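Local coordinates for Alr4995 protein (Nostoc sp., PDB 6LRF) that acts as a bifunctional arginine dihydrolase and ornithine cyclodeaminase, joining a GME-family hydrolase part to a part with a Rossmann fold, at residues L82-H87 against G92-F97; A409-Q412 against L417-Q420; L472-V477 against G681-L686. One frame throughout, in Å; residues are numbered along the deposited sequence.

Contact 1: L82-H87 against G92-F97; sequences LSRFLH and GEEPYF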
loop_
_atom_site.group_PDB
_atom_site.type_symbol
_atom_site.label_atom_id
_atom_site.label_comp_id
_atom_site.label_asym_id
_atom_site.label_seq_id
_atom_site.Cartn_x
_atom_site.Cartn_y
_atom_site.Cartn_z
ATOM N N LEU B 82 -21.605 -52.235 -2.916
ATOM C CA LEU B 82 -20.658 -52.193 -4.015
ATOM C C LEU B 82 -20.234 -50.758 -4.317
ATOM O O LEU B 82 -21.065 -49.865 -4.344
ATOM C CB LEU B 82 -21.294 -52.822 -5.257
ATOM C CG LEU B 82 -20.409 -53.131 -6.459
ATOM C CD1 LEU B 82 -19.454 -54.268 -6.141
ATOM C CD2 LEU B 82 -21.294 -53.487 -7.661
ATOM N N SER B 83 -18.953 -50.536 -4.561
ATOM C CA SER B 83 -18.535 -49.226 -5.036
ATOM C C SER B 83 -19.122 -48.896 -6.398
ATOM O O SER B 83 -19.229 -49.760 -7.280
ATOM C CB SER B 83 -17.016 -49.133 -5.103
ATOM O OG SER B 83 -16.476 -49.051 -3.791
ATOM N N ARG B 84 -19.529 -47.638 -6.542
ATOM C CA ARG B 84 -19.783 -47.050 -7.843
ATOM C C ARG B 84 -18.733 -45.943 -8.061
ATOM O O ARG B 84 -18.773 -44.903 -7.393
ATOM C CB ARG B 84 -21.210 -46.502 -7.930
ATOM C CG ARG B 84 -21.558 -45.814 -9.265
ATOM C CD ARG B 84 -21.179 -46.662 -10.476
ATOM N NE ARG B 84 -21.559 -46.034 -11.745
ATOM C CZ ARG B 84 -21.298 -46.543 -12.950
ATOM N NH1 ARG B 84 -21.685 -45.900 -14.046
ATOM N NH2 ARG B 84 -20.645 -47.698 -13.062
ATOM N N PHE B 85 -17.774 -46.178 -8.954
ATOM C CA PHE B 85 -16.646 -45.244 -9.089
ATOM C C PHE B 85 -17.073 -43.985 -9.843
ATOM O O PHE B 85 -17.915 -44.039 -10.735
ATOM C CB PHE B 85 -15.444 -45.900 -9.796
ATOM C CG PHE B 85 -14.759 -46.965 -8.974
ATOM C CD1 PHE B 85 -13.776 -46.629 -8.054
ATOM C CD2 PHE B 85 -15.108 -48.307 -9.116
ATOM C CE1 PHE B 85 -13.132 -47.608 -7.292
ATOM C CE2 PHE B 85 -14.479 -49.299 -8.356
ATOM C CZ PHE B 85 -13.487 -48.950 -7.440
ATOM N N LEU B 86 -16.496 -42.852 -9.449
ATOM C CA LEU B 86 -16.726 -41.579 -10.121
ATOM C C LEU B 86 -16.142 -41.597 -11.532
ATOM O O LEU B 86 -16.828 -41.297 -12.496
ATOM C CB LEU B 86 -16.108 -40.436 -9.310
ATOM C CG LEU B 86 -16.071 -39.044 -9.947
ATOM C CD1 LEU B 86 -17.477 -38.517 -10.130
ATOM C CD2 LEU B 86 -15.254 -38.107 -9.071
ATOM N N HIS B 87 -14.871 -41.972 -11.628
ATOM C CA HIS B 87 -14.129 -41.939 -12.881
ATOM C C HIS B 87 -14.286 -43.198 -13.699
ATOM O O HIS B 87 -14.135 -44.308 -13.179
ATOM C CB HIS B 87 -12.646 -41.705 -12.604
ATOM C CG HIS B 87 -12.345 -40.347 -12.056
ATOM N ND1 HIS B 87 -11.955 -40.139 -10.750
ATOM C CD2 HIS B 87 -12.391 -39.126 -12.633
ATOM C CE1 HIS B 87 -11.759 -38.848 -10.550
ATOM N NE2 HIS B 87 -12.013 -38.212 -11.679
ATOM N N GLY B 92 -14.748 -50.104 -14.771
ATOM C CA GLY B 92 -14.707 -51.446 -15.321
ATOM C C GLY B 92 -14.252 -52.468 -14.293
ATOM O O GLY B 92 -14.367 -53.679 -14.506
ATOM N N GLU B 93 -13.715 -51.986 -13.178
ATOM C CA GLU B 93 -13.357 -52.864 -12.076
ATOM C C GLU B 93 -14.610 -53.457 -11.438
ATOM O O GLU B 93 -14.559 -54.538 -10.843
ATOM C CB GLU B 93 -12.545 -52.122 -11.015
ATOM C CG GLU B 93 -11.291 -51.430 -11.521
ATOM C CD GLU B 93 -10.529 -50.676 -10.419
ATOM O OE1 GLU B 93 -10.764 -50.927 -9.208
ATOM O OE2 GLU B 93 -9.695 -49.812 -10.768
ATOM N N GLU B 94 -15.734 -52.754 -11.580
ATOM C CA GLU B 94 -16.955 -53.079 -10.842
ATOM C C GLU B 94 -17.511 -54.488 -11.072
ATOM O O GLU B 94 -17.858 -55.170 -10.093
ATOM C CB GLU B 94 -18.029 -52.033 -11.144
ATOM C CG GLU B 94 -17.669 -50.685 -10.557
ATOM C CD GLU B 94 -18.590 -49.556 -11.005
ATOM O OE1 GLU B 94 -19.704 -49.827 -11.508
ATOM O OE2 GLU B 94 -18.194 -48.386 -10.847
ATOM N N PRO B 95 -17.607 -54.940 -12.342
ATOM C CA PRO B 95 -18.027 -56.332 -12.530
ATOM C C PRO B 95 -17.144 -57.354 -11.803
ATOM O O PRO B 95 -17.680 -58.294 -11.213
ATOM C CB PRO B 95 -17.924 -56.515 -14.046
ATOM C CG PRO B 95 -18.210 -55.166 -14.577
ATOM C CD PRO B 95 -17.511 -54.234 -13.636
ATOM N N TYR B 96 -15.828 -57.159 -11.818
ATOM C CA TYR B 96 -14.914 -58.131 -11.224
ATOM C C TYR B 96 -15.020 -58.147 -9.715
ATOM O O TYR B 96 -14.971 -59.221 -9.099
ATOM C CB TYR B 96 -13.480 -57.846 -11.665
ATOM C CG TYR B 96 -13.361 -57.952 -13.152
ATOM C CD1 TYR B 96 -13.360 -59.198 -13.767
ATOM C CD2 TYR B 96 -13.311 -56.815 -13.957
ATOM C CE1 TYR B 96 -13.280 -59.320 -15.139
ATOM C CE2 TYR B 96 -13.220 -56.927 -15.342
ATOM C CZ TYR B 96 -13.208 -58.189 -15.923
ATOM O OH TYR B 96 -13.128 -58.344 -17.291
ATOM N N PHE B 97 -15.195 -56.964 -9.118
ATOM C CA PHE B 97 -15.379 -56.872 -7.673
ATOM C C PHE B 97 -16.714 -57.510 -7.291
ATOM O O PHE B 97 -16.785 -58.325 -6.363
ATOM C CB PHE B 97 -15.302 -55.407 -7.201
ATOM C CG PHE B 97 -13.899 -54.848 -7.167
ATOM C CD1 PHE B 97 -12.817 -55.663 -6.835
ATOM C CD2 PHE B 97 -13.656 -53.515 -7.454
ATOM C CE1 PHE B 97 -11.521 -55.161 -6.781
ATOM C CE2 PHE B 97 -12.354 -52.998 -7.394
ATOM C CZ PHE B 97 -11.286 -53.833 -7.057
HETATM O O HOH W 1 -21.419 -50.151 -8.867
#

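Contact 2: A409-Q412 against L417-Q420; sequences AITQ and LLAQ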
loop_
_atom_site.group_PDB
_atom_site.type_symbol
_atom_site.label_atom_id
_atom_site.label_comp_id
_atom_site.label_asym_id
_atom_site.label_seq_id
_atom_site.Cartn_x
_atom_site.Cartn_y
_atom_site.Cartn_z
ATOM N N ALA B 409 -37.958 -11.064 17.460
ATOM C CA ALA B 409 -38.904 -11.301 18.542
ATOM C C ALA B 409 -40.327 -11.131 18.016
ATOM O O ALA B 409 -40.606 -10.253 17.209
ATOM C CB ALA B 409 -38.636 -10.350 19.713
ATOM N N ILE B 410 -41.221 -11.998 18.469
ATOM C CA ILE B 410 -42.596 -12.022 18.005
ATOM C C ILE B 410 -43.467 -11.779 19.208
ATOM O O ILE B 410 -43.301 -12.438 20.240
ATOM C CB ILE B 410 -43.002 -13.385 17.370
ATOM C CG1 ILE B 410 -42.010 -13.805 16.291
ATOM C CG2 ILE B 410 -44.430 -13.319 16.800
ATOM C CD1 ILE B 410 -41.941 -12.818 15.131
ATOM N N THR B 411 -44.399 -10.847 19.086
ATOM C CA THR B 411 -45.340 -10.632 20.164
ATOM C C THR B 411 -46.754 -10.323 19.629
ATOM O O THR B 411 -46.929 -9.821 18.508
ATOM C CB THR B 411 -44.826 -9.515 21.114
ATOM O OG1 THR B 411 -45.789 -9.284 22.151
ATOM C CG2 THR B 411 -44.579 -8.238 20.364
ATOM N N GLN B 412 -47.762 -10.699 20.413
ATOM C CA GLN B 412 -49.149 -10.355 20.110
ATOM C C GLN B 412 -49.456 -9.037 20.839
ATOM O O GLN B 412 -49.203 -8.912 22.029
ATOM C CB GLN B 412 -50.112 -11.482 20.541
ATOM C CG GLN B 412 -51.589 -11.232 20.224
ATOM C CD GLN B 412 -51.916 -11.282 18.725
ATOM O OE1 GLN B 412 -51.494 -12.190 18.004
ATOM N NE2 GLN B 412 -52.679 -10.301 18.257
ATOM N N LEU B 417 -50.204 -8.961 15.481
ATOM C CA LEU B 417 -48.895 -9.595 15.594
ATOM C C LEU B 417 -47.772 -8.629 15.271
ATOM O O LEU B 417 -47.811 -7.950 14.260
ATOM C CB LEU B 417 -48.808 -10.789 14.649
ATOM C CG LEU B 417 -49.396 -12.099 15.136
ATOM C CD1 LEU B 417 -49.462 -13.062 13.967
ATOM C CD2 LEU B 417 -48.534 -12.654 16.258
ATOM N N LEU B 418 -46.766 -8.578 16.128
ATOM C CA LEU B 418 -45.616 -7.735 15.867
ATOM C C LEU B 418 -44.327 -8.557 15.795
ATOM O O LEU B 418 -44.019 -9.327 16.713
ATOM C CB LEU B 418 -45.499 -6.667 16.951
ATOM C CG LEU B 418 -44.264 -5.783 16.848
ATOM C CD1 LEU B 418 -44.274 -4.976 15.537
ATOM C CD2 LEU B 418 -44.221 -4.883 18.067
ATOM N N ALA B 419 -43.591 -8.400 14.693
ATOM C CA ALA B 419 -42.284 -9.044 14.538
ATOM C C ALA B 419 -41.213 -7.962 14.535
ATOM O O ALA B 419 -41.251 -7.043 13.723
ATOM C CB ALA B 419 -42.223 -9.873 13.262
ATOM N N GLN B 420 -40.277 -8.075 15.466
ATOM C CA GLN B 420 -39.284 -7.038 15.731
ATOM C C GLN B 420 -37.868 -7.585 15.766
ATOM O O GLN B 420 -37.548 -8.454 16.565
ATOM C CB GLN B 420 -39.540 -6.384 17.089
ATOM C CG GLN B 420 -40.193 -5.042 17.096
ATOM C CD GLN B 420 -40.476 -4.599 18.524
ATOM O OE1 GLN B 420 -40.918 -5.398 19.358
ATOM N NE2 GLN B 420 -40.200 -3.337 18.819
#

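Contact 3: L472-V477 against G681-L686; sequences LVVEQV and GLFLSL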
loop_
_atom_site.group_PDB
_atom_site.type_symbol
_atom_site.label_atom_id
_atom_site.label_comp_id
_atom_site.label_asym_id
_atom_site.label_seq_id
_atom_site.Cartn_x
_atom_site.Cartn_y
_atom_site.Cartn_z
ATOM N N LEU B 472 15.598 -10.218 12.298
ATOM C CA LEU B 472 16.571 -9.642 13.225
ATOM C C LEU B 472 15.844 -8.932 14.370
ATOM O O LEU B 472 16.253 -9.051 15.523
ATOM C CB LEU B 472 17.536 -8.688 12.505
ATOM C CG LEU B 472 18.944 -9.260 12.243
ATOM C CD1 LEU B 472 19.545 -9.868 13.510
ATOM C CD2 LEU B 472 18.960 -10.291 11.104
ATOM N N VAL B 473 14.759 -8.221 14.058
ATOM C CA VAL B 473 13.923 -7.626 15.095
ATOM C C VAL B 473 13.413 -8.693 16.063
ATOM O O VAL B 473 13.501 -8.539 17.282
ATOM C CB VAL B 473 12.729 -6.871 14.495
ATOM C CG1 VAL B 473 11.681 -6.561 15.577
ATOM C CG2 VAL B 473 13.205 -5.608 13.819
ATOM N N VAL B 474 12.903 -9.788 15.517
ATOM C CA VAL B 474 12.407 -10.873 16.353
ATOM C C VAL B 474 13.504 -11.400 17.256
ATOM O O VAL B 474 13.265 -11.705 18.427
ATOM C CB VAL B 474 11.824 -12.027 15.499
ATOM C CG1 VAL B 474 11.800 -13.329 16.280
ATOM C CG2 VAL B 474 10.440 -11.663 15.039
ATOM N N GLU B 475 14.716 -11.479 16.719
ATOM C CA GLU B 475 15.844 -11.941 17.507
ATOM C C GLU B 475 16.116 -10.998 18.679
ATOM O O GLU B 475 16.375 -11.439 19.796
ATOM C CB GLU B 475 17.092 -12.085 16.636
ATOM C CG GLU B 475 18.171 -12.932 17.307
ATOM C CD GLU B 475 19.409 -13.145 16.443
ATOM O OE1 GLU B 475 19.582 -12.435 15.421
ATOM O OE2 GLU B 475 20.209 -14.035 16.800
ATOM N N GLN B 476 16.031 -9.699 18.431
ATOM C CA GLN B 476 16.252 -8.736 19.498
ATOM C C GLN B 476 15.114 -8.760 20.509
ATOM O O GLN B 476 15.372 -8.755 21.711
ATOM C CB GLN B 476 16.456 -7.335 18.919
ATOM C CG GLN B 476 17.678 -7.284 17.993
ATOM C CD GLN B 476 17.755 -6.030 17.137
ATOM O OE1 GLN B 476 16.915 -5.134 17.240
ATOM N NE2 GLN B 476 18.766 -5.971 16.271
ATOM N N VAL B 477 13.867 -8.829 20.039
ATOM C CA VAL B 477 12.712 -8.879 20.944
ATOM C C VAL B 477 12.682 -10.163 21.784
ATOM O O VAL B 477 12.377 -10.115 22.978
ATOM C CB VAL B 477 11.375 -8.741 20.173
ATOM C CG1 VAL B 477 10.212 -8.815 21.118
ATOM C CG2 VAL B 477 11.320 -7.424 19.435
ATOM N N GLY B 681 1.050 -12.930 12.667
ATOM C CA GLY B 681 1.157 -14.361 12.899
ATOM C C GLY B 681 2.540 -14.850 12.514
ATOM O O GLY B 681 3.137 -15.679 13.210
ATOM N N LEU B 682 3.055 -14.335 11.404
ATOM C CA LEU B 682 4.443 -14.605 11.035
ATOM C C LEU B 682 5.365 -14.178 12.178
ATOM O O LEU B 682 6.229 -14.951 12.621
ATOM C CB LEU B 682 4.829 -13.873 9.741
ATOM C CG LEU B 682 6.321 -13.989 9.375
ATOM C CD1 LEU B 682 6.760 -15.456 9.320
ATOM C CD2 LEU B 682 6.616 -13.310 8.061
ATOM N N PHE B 683 5.162 -12.946 12.655
ATOM C CA PHE B 683 5.970 -12.386 13.740
ATOM C C PHE B 683 5.939 -13.286 14.965
ATOM O O PHE B 683 6.984 -13.617 15.530
ATOM C CB PHE B 683 5.491 -10.970 14.109
ATOM C CG PHE B 683 6.274 -10.336 15.231
ATOM C CD1 PHE B 683 7.392 -9.568 14.960
ATOM C CD2 PHE B 683 5.897 -10.520 16.561
ATOM C CE1 PHE B 683 8.116 -8.989 15.987
ATOM C CE2 PHE B 683 6.623 -9.944 17.591
ATOM C CZ PHE B 683 7.733 -9.179 17.301
ATOM N N LEU B 684 4.735 -13.679 15.377
ATOM C CA LEU B 684 4.567 -14.530 16.554
ATOM C C LEU B 684 5.148 -15.928 16.352
ATOM O O LEU B 684 5.640 -16.557 17.294
ATOM C CB LEU B 684 3.082 -14.630 16.926
ATOM C CG LEU B 684 2.486 -13.357 17.538
ATOM C CD1 LEU B 684 0.964 -13.363 17.486
ATOM C CD2 LEU B 684 2.972 -13.186 18.973
ATOM N N SER B 685 5.085 -16.423 15.125
ATOM C CA SER B 685 5.620 -17.745 14.853
ATOM C C SER B 685 7.139 -17.772 15.112
ATOM O O SER B 685 7.642 -18.596 15.881
ATOM C CB SER B 685 5.299 -18.163 13.418
ATOM O OG SER B 685 5.518 -19.559 13.274
ATOM N N LEU B 686 7.845 -16.846 14.478
ATOM C CA LEU B 686 9.283 -16.671 14.655
ATOM C C LEU B 686 9.672 -16.414 16.098
ATOM O O LEU B 686 10.671 -16.942 16.586
ATOM C CB LEU B 686 9.760 -15.506 13.805
ATOM C CG LEU B 686 9.586 -15.652 12.304
ATOM C CD1 LEU B 686 9.812 -14.311 11.626
ATOM C CD2 LEU B 686 10.563 -16.701 11.803
#

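Contact 1: L82-H87 against G92-F97
Glu94 reaches from the first turn of its helix into the bend of 82-87 and holds that loop with both carboxylate oxygens. With CG anti to its own carbonyl carbon (chi1 -68°) and the rest of the chain extended, the acid slides antiparallel past Phe85, and its carboxylate lies nearly coplanar with the phenyl ring, at whose edge Glu94 CG sits. OE2 accepts the backbone N of Phe85 at 2.9 Å in an almost straight bond, taken on the anti side of the carboxylate and well out of its plane. OE1 takes Arg84 NH2 on the syn side at 2.8 Å, a salt bridge in which the acceptor lies in the guanidinium plane while the two flat groups are turned 68° apart. The Arg84 side chain sets out away from the helix at CB; the bend at chi2 (49°) swings the chain back, bringing CD against the carboxylate and NH2 onto it. A water gives a firm hydrogen bond to Ser83 O at 2.7 Å and a weak one to Glu94 OE1. The two oxygens of the Glu94 carboxylate thus have three donors among them: a guanidinium N-H, a backbone amide and, weakly, a water. Beside these polar bonds the contact is apolar: Phe85 CZ meets Phe97 CE2 edge to edge at 4.2 Å, and Leu82 CD1 rests near Phe97 CB. Glu93 OE1 passes obliquely by Phe85 CZ, but its carboxylate is bound chiefly to Arg90. Ser83 OG turns to Asn71 O, and Arg84 NE to Lys113 O. The loop leaves strand 79-82 and returns through helix 88-91 to helix 93-103, so these bonds tie the start of that helix to the loop that follows the strand, within the GME-family part of the chain.

Contact 2: A409-Q412 against L417-Q420
Thr411 and Leu418 exchange both of their backbone hydrogen bonds, as do Ala409 and Gln420, so these are the hydrogen-bonded pairs of an antiparallel hairpin. Thr411 O receives Leu418 N at 2.7 Å, and Leu418 O takes Thr411 N at 2.8 Å. In the other pair, Gln420 N to Ala409 O and Ala409 N to Gln420 O are both 2.8 Å. Three of the acceptors carry a second, softer load: CA-H groups of Leu417, Ile410 and Ala419 point to Thr411 O, Leu418 O and Ala409 O, the shortest being Ile410 CA to Leu418 O at 3.3 Å. Ile410 and Ala419 form a non-hydrogen-bonded pair, and their backbones bond outward instead, to Gln432 and Glu400 of the flanking strands. Between their side chains the fit is tight, Ile410 CD1 lying 3.5 Å from Ala419 CB, because CG1 stands beside the backbone N (chi1 -52°) and chi2 carries CD1 across. On the same face Ile410 CG2 touches Leu417 CD2 at 4.2 Å, and strand 388-392 packs over them with Val390 and Ile392. At Ile410 a serine would probably open a gap against Ala419 and Leu417 and set a hydroxyl among apolar neighbours. On the other face Thr411 CG2 lies beside Leu418 CB. At the exposed end Gln412 OE1 rests 3.5 Å from Leu417 CD2. The chemistry implies a division of labour: the backbone bonds fix the register of the hairpin, and the apolar side chains of Ile410, Leu417 and Ala419 pack against Val390 and Ile392 of a strand in the same sheet, while Gln412 marks the polar end of that face.

Contact 3: L472-V477 against G681-L686
Val474 is the main bump of this helix pair: CG2 meets mostly Phe683 and CG1 mostly Leu686 on the facing helix. CG2 goes to the ring of Phe683, 3.7 Å from CE1 and equally near CD1, approaching obliquely. CG1 fits against Leu686, 3.9 Å from its CB and 3.8 Å from its carbonyl C, so a methyl presses on the backbone itself. The hollow is therefore made by a ring, a CB and the main chain one turn apart. Phe683 enters from the flank: with CG anti to the backbone N (chi1 180°), its ring is carried toward helix 467-486, where Val473 CG1 lies at the ring edge, 4.3 Å from CE1. No hydrogen bond spans the two segments; their contact is apolar packing. Beta-branched Val474 is short enough for its CA to come 6.8 Å from that of Leu686, although the segment axes stay 10.0 Å apart and cross at -52°. On the sheet side, Val473 rests on Val674 and Val676, Val477 on Val653, and Phe683 on Val653, Val655 and Val676, so the ring wedges between the helices and strands 651-656 and 673-677. On the outer flank Glu475 makes a salt bridge to Arg165 of the second subunit. Two helices laid across one face of a parallel sheet, sealed by small branched residues and an aromatic, are the layered alpha/beta packing of a Rossmann-type fold, consistent with the family of this part of the chain.

The three contacts lie in different parts of one long chain, their centres 53 to 56 Å apart and none touching another, so they share no element. Contacts 1 and 3 are buried; contact 2 is partly buried, with an exposed end. Contacts 1 and 2 each join pieces only five residues apart, whereas contact 3 brings together helices separated by some two hundred residues. Chemistry follows place: charge and a backbone amide pin a loop to a helix in contact 1, main-chain bonds dominate the hairpin of contact 2, and purely apolar shape joins the helices of contact 3, which alone has a neighbouring subunit within reach.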